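Local coordinates for protein FMN Adenylyltransferase (PDB 3FWK) that catalyses the transfer of an adenylyl group from ATP to FMN, forming FAD in the last step of flavin cofactor biosynthesis, at residues F63-G68 against N123-T128; V110-D115 against Y137-D142; A150-L155 against N187-Y192. All blocks are in the same frame, centred on the assembly; numbering follows the deposited sequence.

Interaction 1 (F63-G68 against N123-T128); sequences FSYNGG and NFIEET
The polar part of the contact is a relay from Y65 to T128 and on into helix 119-131. Y65 points toward the helix, with CG anti to the backbone N (chi1 -179°), and its hydroxyl reaches across to donate from OH to T128 OG1 at 2.8 Å, the acceptor lying at the ring edge and near its plane. T128 OG1 in turn donates to F124 O one turn earlier, also at 2.8 Å. That carbonyl accepts T128 N as well, the two donors arriving from opposite faces of its plane. With its proton spent on F124 O, T128 OG1 is left to accept from the phenol, which sets the direction of both bonds.

Van der Waals contacts flank this relay, with carbon lying against the loop backbone and its carbonyls. I125 sends CG1 to within 3.7 Å of G67 CA, while its terminal CD1 lies 3.5 Å from N66 O. The F124 ring comes up obliquely to G67 O, with CE2 at 3.3 Å, and T128 CG2 lies over one of its faces, offset toward the rim.

Local bonds shape the loop itself. N66 OD1 accepts G68 N at 3.0 Å in an Asx turn, and G67 adopts a positive phi of 81°. This glycine-rich turn joins strand 61-64 to the N-cap of helix 69-86, as in the nucleotide-binding PP-loop of the PAPS reductase family, here backed by helix 119-131.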
loop_
_atom_site.group_PDB
_atom_site.type_symbol
_atom_site.label_atom_id
_atom_site.label_comp_id
_atom_site.label_asym_id
_atom_site.label_seq_id
_atom_site.Cartn_x
_atom_site.Cartn_y
_atom_site.Cartn_z
ATOM N N PHE A 63 -11.006 -3.926 5.353
ATOM C CA PHE A 63 -9.662 -3.728 4.886
ATOM C C PHE A 63 -9.138 -2.400 5.422
ATOM O O PHE A 63 -9.733 -1.360 5.134
ATOM C CB PHE A 63 -9.653 -3.773 3.342
ATOM C CG PHE A 63 -8.279 -3.802 2.756
ATOM C CD1 PHE A 63 -7.801 -4.985 2.159
ATOM C CD2 PHE A 63 -7.443 -2.699 2.816
ATOM C CE1 PHE A 63 -6.530 -5.067 1.643
ATOM C CE2 PHE A 63 -6.138 -2.765 2.298
ATOM C CZ PHE A 63 -5.682 -3.947 1.701
ATOM N N SER A 64 -8.025 -2.403 6.173
ATOM C CA SER A 64 -7.441 -1.154 6.643
ATOM C C SER A 64 -6.517 -0.573 5.590
ATOM O O SER A 64 -5.502 -1.176 5.262
ATOM C CB SER A 64 -6.702 -1.373 7.975
ATOM O OG SER A 64 -6.242 -0.102 8.436
ATOM N N TYR A 65 -6.863 0.581 5.053
ATOM C CA TYR A 65 -6.167 1.172 3.922
ATOM C C TYR A 65 -5.748 2.582 4.204
ATOM O O TYR A 65 -6.601 3.438 4.484
ATOM C CB TYR A 65 -7.089 1.156 2.691
ATOM C CG TYR A 65 -6.491 1.723 1.422
ATOM C CD1 TYR A 65 -5.548 1.024 0.684
ATOM C CD2 TYR A 65 -6.967 2.966 0.921
ATOM C CE1 TYR A 65 -4.993 1.566 -0.457
ATOM C CE2 TYR A 65 -6.472 3.480 -0.245
ATOM C CZ TYR A 65 -5.475 2.791 -0.916
ATOM O OH TYR A 65 -4.969 3.263 -2.107
ATOM N N ASN A 66 -4.452 2.867 4.086
ATOM C CA ASN A 66 -3.951 4.210 4.405
ATOM C C ASN A 66 -3.273 4.888 3.237
ATOM O O ASN A 66 -2.576 5.904 3.439
ATOM C CB ASN A 66 -3.021 4.170 5.611
ATOM C CG ASN A 66 -1.751 3.342 5.347
ATOM O OD1 ASN A 66 -1.353 3.128 4.196
ATOM N ND2 ASN A 66 -1.119 2.851 6.418
ATOM N N GLY A 67 -3.431 4.329 2.038
ATOM C CA GLY A 67 -2.950 4.947 0.809
ATOM C C GLY A 67 -1.474 4.758 0.509
ATOM O O GLY A 67 -1.049 5.072 -0.597
ATOM N N GLY A 68 -0.715 4.200 1.458
ATOM C CA GLY A 68 0.693 4.023 1.242
ATOM C C GLY A 68 0.984 2.824 0.356
ATOM O O GLY A 68 0.098 1.982 0.109
ATOM N N ASN A 123 -5.708 12.991 -0.740
ATOM C CA ASN A 123 -6.243 13.005 -2.096
ATOM C C ASN A 123 -6.185 11.587 -2.685
ATOM O O ASN A 123 -7.134 11.129 -3.326
ATOM C CB ASN A 123 -5.441 13.924 -2.993
ATOM C CG ASN A 123 -5.624 15.395 -2.710
ATOM O OD1 ASN A 123 -6.569 15.805 -2.020
ATOM N ND2 ASN A 123 -4.731 16.211 -3.270
ATOM N N PHE A 124 -5.056 10.910 -2.484
ATOM C CA PHE A 124 -4.852 9.608 -3.087
ATOM C C PHE A 124 -5.802 8.560 -2.508
ATOM O O PHE A 124 -6.304 7.687 -3.232
ATOM C CB PHE A 124 -3.414 9.191 -2.888
ATOM C CG PHE A 124 -3.111 7.872 -3.548
ATOM C CD1 PHE A 124 -3.102 7.782 -4.936
ATOM C CD2 PHE A 124 -2.904 6.722 -2.800
ATOM C CE1 PHE A 124 -2.838 6.575 -5.583
ATOM C CE2 PHE A 124 -2.681 5.480 -3.446
ATOM C CZ PHE A 124 -2.653 5.437 -4.839
ATOM N N ILE A 125 -6.061 8.629 -1.198
ATOM C CA ILE A 125 -7.027 7.698 -0.580
ATOM C C ILE A 125 -8.412 7.902 -1.191
ATOM O O ILE A 125 -9.113 6.941 -1.498
ATOM C CB ILE A 125 -7.030 7.872 0.939
ATOM C CG1 ILE A 125 -5.670 7.391 1.507
ATOM C CG2 ILE A 125 -8.217 7.140 1.553
ATOM C CD1 ILE A 125 -5.422 7.830 2.952
ATOM N N GLU A 126 -8.804 9.154 -1.388
ATOM C CA GLU A 126 -10.120 9.428 -2.011
ATOM C C GLU A 126 -10.163 8.927 -3.463
ATOM O O GLU A 126 -11.141 8.290 -3.883
ATOM C CB GLU A 126 -10.363 10.931 -1.929
ATOM C CG GLU A 126 -10.573 11.342 -0.478
ATOM C CD GLU A 126 -10.318 12.825 -0.178
ATOM O OE1 GLU A 126 -10.207 13.632 -1.124
ATOM O OE2 GLU A 126 -10.179 13.169 1.023
ATOM N N GLU A 127 -9.087 9.182 -4.204
ATOM C CA GLU A 127 -9.024 8.781 -5.620
ATOM C C GLU A 127 -9.067 7.284 -5.744
ATOM O O GLU A 127 -9.761 6.733 -6.617
ATOM C CB GLU A 127 -7.731 9.331 -6.222
ATOM C CG GLU A 127 -7.761 10.849 -6.371
ATOM C CD GLU A 127 -6.416 11.555 -6.236
ATOM O OE1 GLU A 127 -5.330 10.887 -6.280
ATOM O OE2 GLU A 127 -6.421 12.818 -6.097
ATOM N N THR A 128 -8.349 6.582 -4.882
ATOM C CA THR A 128 -8.372 5.139 -4.967
ATOM C C THR A 128 -9.659 4.518 -4.456
ATOM O O THR A 128 -10.072 3.472 -4.967
ATOM C CB THR A 128 -7.143 4.547 -4.368
ATOM O OG1 THR A 128 -6.988 5.020 -3.076
ATOM C CG2 THR A 128 -5.875 4.949 -5.122
#

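Interaction 2 (V110-D115 against Y137-D142); sequences VFIDHD and YESDRD
S139 reaches D113 through its first torsion: the hydroxyl sits between its own backbone N and carbonyl carbon (chi1 71°), where OG accepts D113 N at 2.9 Å. The D113 carboxylate, anti to the backbone N (chi1 -162°), is turned toward the neighbouring chain and crosses the R141 side chain at a slant, OD2 lying 3.6 Å from R141 CB.

Before this point the two chains run as parallel strands. F111 N donates to Y137 O at 2.8 Å, and S139 N returns a bond to F111 O at 3.0 Å; the serine side chain thus takes over the pairing just as the strands end. V110 CG2 packs on Y137 CD2, while on the face of F111 and E138 the carboxylate approaches the phenylalanine ring at its edge.

Farther out, the R141 guanidinium lies with one face over D115 CA, and its NH1 makes a nearly straight salt bridge, in the guanidinium plane, to the syn lone pair of D142 OD1 (2.8 Å). One water joins D113 OD2, S139 O and R141 N; another bridges D115 N and R141 O.

Past the strand ends the chains thus stay side by side through one serine bond, R141 packing and two waters. D113 OD2 and E138 OE1 stand 3.7 Å apart, with E122 near D113 OD1; this crowding would probably raise the pKa of one acid, and the water donating to D113 OD2 would offset part of the repulsion.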
loop_
_atom_site.group_PDB
_atom_site.type_symbol
_atom_site.label_atom_id
_atom_site.label_comp_id
_atom_site.label_asym_id
_atom_site.label_seq_id
_atom_site.Cartn_x
_atom_site.Cartn_y
_atom_site.Cartn_z
ATOM N N VAL A 110 -11.401 0.776 5.928
ATOM C CA VAL A 110 -11.250 1.699 7.037
ATOM C C VAL A 110 -9.918 2.408 6.924
ATOM O O VAL A 110 -8.875 1.754 6.714
ATOM C CB VAL A 110 -11.414 0.994 8.421
ATOM C CG1 VAL A 110 -10.588 -0.300 8.529
ATOM C CG2 VAL A 110 -11.141 1.929 9.585
ATOM N N PHE A 111 -9.937 3.735 7.092
ATOM C CA PHE A 111 -8.741 4.565 7.132
ATOM C C PHE A 111 -8.748 5.294 8.480
ATOM O O PHE A 111 -9.665 6.038 8.786
ATOM C CB PHE A 111 -8.755 5.544 5.962
ATOM C CG PHE A 111 -7.694 6.613 6.031
ATOM C CD1 PHE A 111 -6.368 6.325 6.393
ATOM C CD2 PHE A 111 -8.049 7.943 5.791
ATOM C CE1 PHE A 111 -5.416 7.342 6.479
ATOM C CE2 PHE A 111 -7.114 8.960 5.876
ATOM C CZ PHE A 111 -5.799 8.661 6.199
ATOM N N ILE A 112 -7.661 5.141 9.240
ATOM C CA ILE A 112 -7.469 5.895 10.456
ATOM C C ILE A 112 -6.770 7.199 10.078
ATOM O O ILE A 112 -5.585 7.225 9.741
ATOM C CB ILE A 112 -6.621 5.077 11.482
ATOM C CG1 ILE A 112 -7.274 3.701 11.765
ATOM C CG2 ILE A 112 -6.474 5.876 12.767
ATOM C CD1 ILE A 112 -8.732 3.714 12.138
ATOM N N ASP A 113 -7.545 8.274 10.048
ATOM C CA ASP A 113 -7.078 9.569 9.591
ATOM C C ASP A 113 -6.418 10.327 10.722
ATOM O O ASP A 113 -6.699 10.080 11.885
ATOM C CB ASP A 113 -8.294 10.331 9.020
ATOM C CG ASP A 113 -7.939 11.510 8.123
ATOM O OD1 ASP A 113 -6.744 11.699 7.805
ATOM O OD2 ASP A 113 -8.884 12.235 7.720
ATOM N N HIS A 114 -5.529 11.251 10.382
ATOM C CA HIS A 114 -4.830 12.065 11.391
ATOM C C HIS A 114 -4.741 13.479 10.896
ATOM O O HIS A 114 -4.722 13.727 9.670
ATOM C CB HIS A 114 -3.392 11.544 11.617
ATOM C CG HIS A 114 -3.335 10.115 12.049
ATOM N ND1 HIS A 114 -3.269 9.062 11.159
ATOM C CD2 HIS A 114 -3.378 9.563 13.277
ATOM C CE1 HIS A 114 -3.246 7.921 11.828
ATOM N NE2 HIS A 114 -3.320 8.195 13.116
ATOM N N ASP A 115 -4.600 14.410 11.836
ATOM C CA ASP A 115 -4.618 15.808 11.461
ATOM C C ASP A 115 -3.325 16.257 10.780
ATOM O O ASP A 115 -3.296 17.333 10.229
ATOM C CB ASP A 115 -4.975 16.686 12.643
ATOM C CG ASP A 115 -3.940 16.701 13.691
ATOM O OD1 ASP A 115 -2.769 16.399 13.609
ATOM O OD2 ASP A 115 -4.365 17.122 14.810
ATOM N N TYR A 137 -14.735 4.120 5.227
ATOM C CA TYR A 137 -14.954 4.733 6.538
ATOM C C TYR A 137 -13.645 5.377 6.970
ATOM O O TYR A 137 -12.591 4.738 6.917
ATOM C CB TYR A 137 -15.367 3.696 7.555
ATOM C CG TYR A 137 -15.441 4.222 8.994
ATOM C CD1 TYR A 137 -16.651 4.641 9.550
ATOM C CD2 TYR A 137 -14.300 4.284 9.803
ATOM C CE1 TYR A 137 -16.712 5.065 10.875
ATOM C CE2 TYR A 137 -14.355 4.724 11.113
ATOM C CZ TYR A 137 -15.566 5.131 11.637
ATOM O OH TYR A 137 -15.632 5.546 12.952
ATOM N N GLU A 138 -13.708 6.622 7.422
ATOM C CA GLU A 138 -12.529 7.318 7.962
ATOM C C GLU A 138 -12.795 7.670 9.415
ATOM O O GLU A 138 -13.879 8.185 9.744
ATOM C CB GLU A 138 -12.231 8.642 7.179
ATOM C CG GLU A 138 -11.917 8.408 5.699
ATOM C CD GLU A 138 -11.316 9.618 5.026
ATOM O OE1 GLU A 138 -11.475 10.727 5.566
ATOM O OE2 GLU A 138 -10.662 9.478 3.959
ATOM N N SER A 139 -11.823 7.422 10.290
ATOM C CA SER A 139 -11.890 7.962 11.635
ATOM C C SER A 139 -11.806 9.480 11.583
ATOM O O SER A 139 -11.441 10.081 10.559
ATOM C CB SER A 139 -10.789 7.361 12.511
ATOM O OG SER A 139 -9.520 7.874 12.123
ATOM N N ASP A 140 -12.087 10.112 12.706
ATOM C CA ASP A 140 -12.177 11.561 12.707
ATOM C C ASP A 140 -10.828 12.189 12.963
ATOM O O ASP A 140 -10.320 12.108 14.076
ATOM C CB ASP A 140 -13.142 12.000 13.795
ATOM C CG ASP A 140 -13.362 13.478 13.811
ATOM O OD1 ASP A 140 -12.761 14.299 13.077
ATOM O OD2 ASP A 140 -14.252 13.846 14.620
ATOM N N ARG A 141 -10.265 12.885 11.963
ATOM C CA ARG A 141 -8.936 13.451 12.128
ATOM C C ARG A 141 -8.863 14.549 13.178
ATOM O O ARG A 141 -7.771 14.879 13.627
ATOM C CB ARG A 141 -8.397 13.978 10.814
ATOM C CG ARG A 141 -9.317 15.017 10.160
ATOM C CD ARG A 141 -8.995 16.465 10.567
ATOM N NE ARG A 141 -7.845 16.919 9.789
ATOM C CZ ARG A 141 -7.183 18.092 9.851
ATOM N NH1 ARG A 141 -7.415 18.990 10.770
ATOM N NH2 ARG A 141 -6.221 18.319 8.966
ATOM N N ASP A 142 -10.003 15.156 13.500
ATOM C CA ASP A 142 -10.048 16.257 14.469
ATOM C C ASP A 142 -10.330 15.775 15.898
ATOM O O ASP A 142 -10.507 16.601 16.797
ATOM C CB ASP A 142 -11.058 17.327 13.994
ATOM C CG ASP A 142 -10.510 18.173 12.870
ATOM O OD1 ASP A 142 -9.282 18.262 12.754
ATOM O OD2 ASP A 142 -11.290 18.740 12.093
HETATM O O HOH W 1 -11.160 12.432 9.180
HETATM O O HOH W 2 -5.154 13.604 14.427
#

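Interaction 3 (A150-L155 against N187-Y192); sequences AFETFL and NWPDFY
E152 and P189 mark the closest approach of the two backbones, their CA atoms 5.2 Å apart where an irregular, largely extended chain passes a turn of helix 147-157. No direct hydrogen bond links the segments. The helix keeps its own pairing, F154 N to A150 O and L155 N to F151 O, and offers side chains to the passing loop.

P189 lies at the middle of the contact. Its CG is 3.5 Å from F151 O and 3.8 Å from F151 CB, and its CB meets L155 CG at 3.6 Å. E152, whose chain bends at chi2, brings OE1 to 3.7 Å from P189 CB as the two side chains run antiparallel past one another. A water lies between E152 OE1 and N187 O, within reach of both.

Aromatic rings close the rest. F151 and the six-membered ring of W188 are nearly parallel, their planes 25° apart, but offset so far that little of one ring lies over the other; their closest carbons are modelled too near each other for that detail to be trusted. F191 meets F151 obliquely, the planes at 52°, with CZ toward the rim of one face, and F191 CD1 receives L155 CD2 at 3.8 Å. L155 itself has an unstaggered first torsion (chi1 -107°), consistent with a close fit against P189 and F191.

F151 and F191 both also touch I164 of strand 163-165, which extends the cluster onto the sheet. The arrangement is that of a Rossmann-like alpha/beta layer, in which a helix packed on the sheet is flanked by the loop between edge strand 181-183 and strand 192-194; that loop ends at Y192, which contacts the bound beta-D-glucopyranose.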
loop_
_atom_site.group_PDB
_atom_site.type_symbol
_atom_site.label_atom_id
_atom_site.label_comp_id
_atom_site.label_asym_id
_atom_site.label_seq_id
_atom_site.Cartn_x
_atom_site.Cartn_y
_atom_site.Cartn_z
ATOM N N ALA A 150 -9.725 4.667 17.958
ATOM C CA ALA A 150 -10.401 4.883 16.677
ATOM C C ALA A 150 -11.027 3.580 16.175
ATOM O O ALA A 150 -12.132 3.579 15.611
ATOM C CB ALA A 150 -9.406 5.444 15.636
ATOM N N PHE A 151 -10.339 2.458 16.372
ATOM C CA PHE A 151 -10.865 1.164 15.939
ATOM C C PHE A 151 -12.017 0.720 16.837
ATOM O O PHE A 151 -12.920 0.038 16.369
ATOM C CB PHE A 151 -9.757 0.105 15.848
ATOM C CG PHE A 151 -9.122 0.029 14.504
ATOM C CD1 PHE A 151 -9.800 -0.510 13.426
ATOM C CD2 PHE A 151 -7.832 0.471 14.324
ATOM C CE1 PHE A 151 -9.172 -0.619 12.155
ATOM C CE2 PHE A 151 -7.209 0.401 13.066
ATOM C CZ PHE A 151 -7.875 -0.138 11.993
ATOM N N GLU A 152 -12.012 1.109 18.107
ATOM C CA GLU A 152 -13.169 0.795 18.966
ATOM C C GLU A 152 -14.421 1.475 18.443
ATOM O O GLU A 152 -15.499 0.864 18.381
ATOM C CB GLU A 152 -12.884 1.206 20.407
ATOM C CG GLU A 152 -14.070 0.992 21.329
ATOM C CD GLU A 152 -14.572 -0.445 21.315
ATOM O OE1 GLU A 152 -13.726 -1.380 21.377
ATOM O OE2 GLU A 152 -15.820 -0.626 21.232
ATOM N N THR A 153 -14.290 2.735 18.040
ATOM C CA THR A 153 -15.414 3.447 17.453
ATOM C C THR A 153 -15.874 2.815 16.148
ATOM O O THR A 153 -17.078 2.643 15.910
ATOM C CB THR A 153 -15.070 4.933 17.270
ATOM O OG1 THR A 153 -14.810 5.480 18.562
ATOM C CG2 THR A 153 -16.195 5.674 16.544
ATOM N N PHE A 154 -14.920 2.420 15.315
ATOM C CA PHE A 154 -15.222 1.700 14.092
ATOM C C PHE A 154 -16.030 0.432 14.351
ATOM O O PHE A 154 -17.024 0.170 13.677
ATOM C CB PHE A 154 -13.908 1.373 13.376
ATOM C CG PHE A 154 -14.081 0.425 12.261
ATOM C CD1 PHE A 154 -14.542 0.854 11.050
ATOM C CD2 PHE A 154 -13.817 -0.929 12.449
ATOM C CE1 PHE A 154 -14.724 -0.052 9.979
ATOM C CE2 PHE A 154 -14.008 -1.845 11.419
ATOM C CZ PHE A 154 -14.422 -1.422 10.196
ATOM N N LEU A 155 -15.643 -0.338 15.350
ATOM C CA LEU A 155 -16.376 -1.575 15.636
ATOM C C LEU A 155 -17.808 -1.307 16.155
ATOM O O LEU A 155 -18.726 -2.089 15.849
ATOM C CB LEU A 155 -15.561 -2.478 16.574
ATOM C CG LEU A 155 -14.899 -3.753 16.017
ATOM C CD1 LEU A 155 -15.946 -4.822 15.658
ATOM C CD2 LEU A 155 -13.950 -3.462 14.841
ATOM N N ASN A 187 -6.291 -3.984 24.351
ATOM C CA ASN A 187 -6.924 -2.656 24.378
ATOM C C ASN A 187 -7.532 -2.247 23.057
ATOM O O ASN A 187 -7.952 -1.123 22.904
ATOM C CB ASN A 187 -5.962 -1.597 24.906
ATOM C CG ASN A 187 -4.865 -1.287 23.951
ATOM O OD1 ASN A 187 -4.507 -2.107 23.096
ATOM N ND2 ASN A 187 -4.286 -0.114 24.088
ATOM N N TRP A 188 -7.586 -3.179 22.104
ATOM C CA TRP A 188 -8.311 -2.964 20.853
ATOM C C TRP A 188 -9.691 -3.598 20.938
ATOM O O TRP A 188 -9.902 -4.490 21.773
ATOM C CB TRP A 188 -7.533 -3.666 19.743
ATOM C CG TRP A 188 -6.414 -2.842 19.218
ATOM C CD1 TRP A 188 -5.355 -2.340 19.923
ATOM C CD2 TRP A 188 -6.213 -2.479 17.875
ATOM N NE1 TRP A 188 -4.511 -1.635 19.089
ATOM C CE2 TRP A 188 -5.006 -1.722 17.826
ATOM C CE3 TRP A 188 -6.925 -2.702 16.712
ATOM C CZ2 TRP A 188 -4.511 -1.178 16.631
ATOM C CZ3 TRP A 188 -6.433 -2.147 15.509
ATOM C CH2 TRP A 188 -5.224 -1.416 15.489
ATOM N N PRO A 189 -10.582 -3.265 20.000
ATOM C CA PRO A 189 -11.721 -4.124 19.777
ATOM C C PRO A 189 -11.221 -5.531 19.438
ATOM O O PRO A 189 -10.107 -5.709 18.918
ATOM C CB PRO A 189 -12.414 -3.493 18.573
ATOM C CG PRO A 189 -11.338 -2.726 17.880
ATOM C CD PRO A 189 -10.504 -2.171 18.997
ATOM N N ASP A 190 -12.061 -6.519 19.684
ATOM C CA ASP A 190 -11.697 -7.910 19.496
ATOM C C ASP A 190 -11.914 -8.298 18.049
ATOM O O ASP A 190 -13.054 -8.458 17.619
ATOM C CB ASP A 190 -12.606 -8.726 20.431
ATOM C CG ASP A 190 -12.399 -10.204 20.287
ATOM O OD1 ASP A 190 -11.447 -10.629 19.596
ATOM O OD2 ASP A 190 -13.210 -10.947 20.877
ATOM N N PHE A 191 -10.834 -8.428 17.280
ATOM C CA PHE A 191 -10.927 -8.988 15.954
ATOM C C PHE A 191 -9.646 -9.762 15.659
ATOM O O PHE A 191 -8.660 -9.645 16.392
ATOM C CB PHE A 191 -11.320 -7.924 14.877
ATOM C CG PHE A 191 -10.380 -6.733 14.753
ATOM C CD1 PHE A 191 -10.698 -5.471 15.291
ATOM C CD2 PHE A 191 -9.234 -6.842 13.956
ATOM C CE1 PHE A 191 -9.795 -4.378 15.127
ATOM C CE2 PHE A 191 -8.354 -5.762 13.788
ATOM C CZ PHE A 191 -8.638 -4.532 14.380
ATOM N N TYR A 192 -9.669 -10.538 14.577
ATOM C CA TYR A 192 -8.428 -11.134 14.060
ATOM C C TYR A 192 -7.771 -10.150 13.095
ATOM O O TYR A 192 -8.433 -9.606 12.187
ATOM C CB TYR A 192 -8.751 -12.413 13.287
ATOM C CG TYR A 192 -8.822 -13.643 14.144
ATOM C CD1 TYR A 192 -7.660 -14.364 14.390
ATOM C CD2 TYR A 192 -10.027 -14.112 14.681
ATOM C CE1 TYR A 192 -7.663 -15.536 15.156
ATOM C CE2 TYR A 192 -10.056 -15.324 15.466
ATOM C CZ TYR A 192 -8.835 -15.998 15.671
ATOM O OH TYR A 192 -8.800 -17.153 16.428
HETATM O O HOH W 3 -11.187 -1.029 22.745
#

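How the interactions relate
Interactions 1 and 2 share neighbouring strands: F63 and Y65 probably pair with V110 through backbone hydrogen bonds, and I125 packs on F111 from helix 119-131. That helix covers one face of the sheet, whereas helix 147-157 of interaction 3 covers the other, where F151 meets I112 and F154 meets V110 and Y137. Interaction 1 is the most buried, and its one hydrogen bond across the segments runs from Y65 to T128. Interaction 2 runs from buried strand pairing to charged, hydrated loops at the strand ends. Interaction 3, farthest from the chain centre at about 21 Å, is only partly buried yet almost wholly apolar and aromatic.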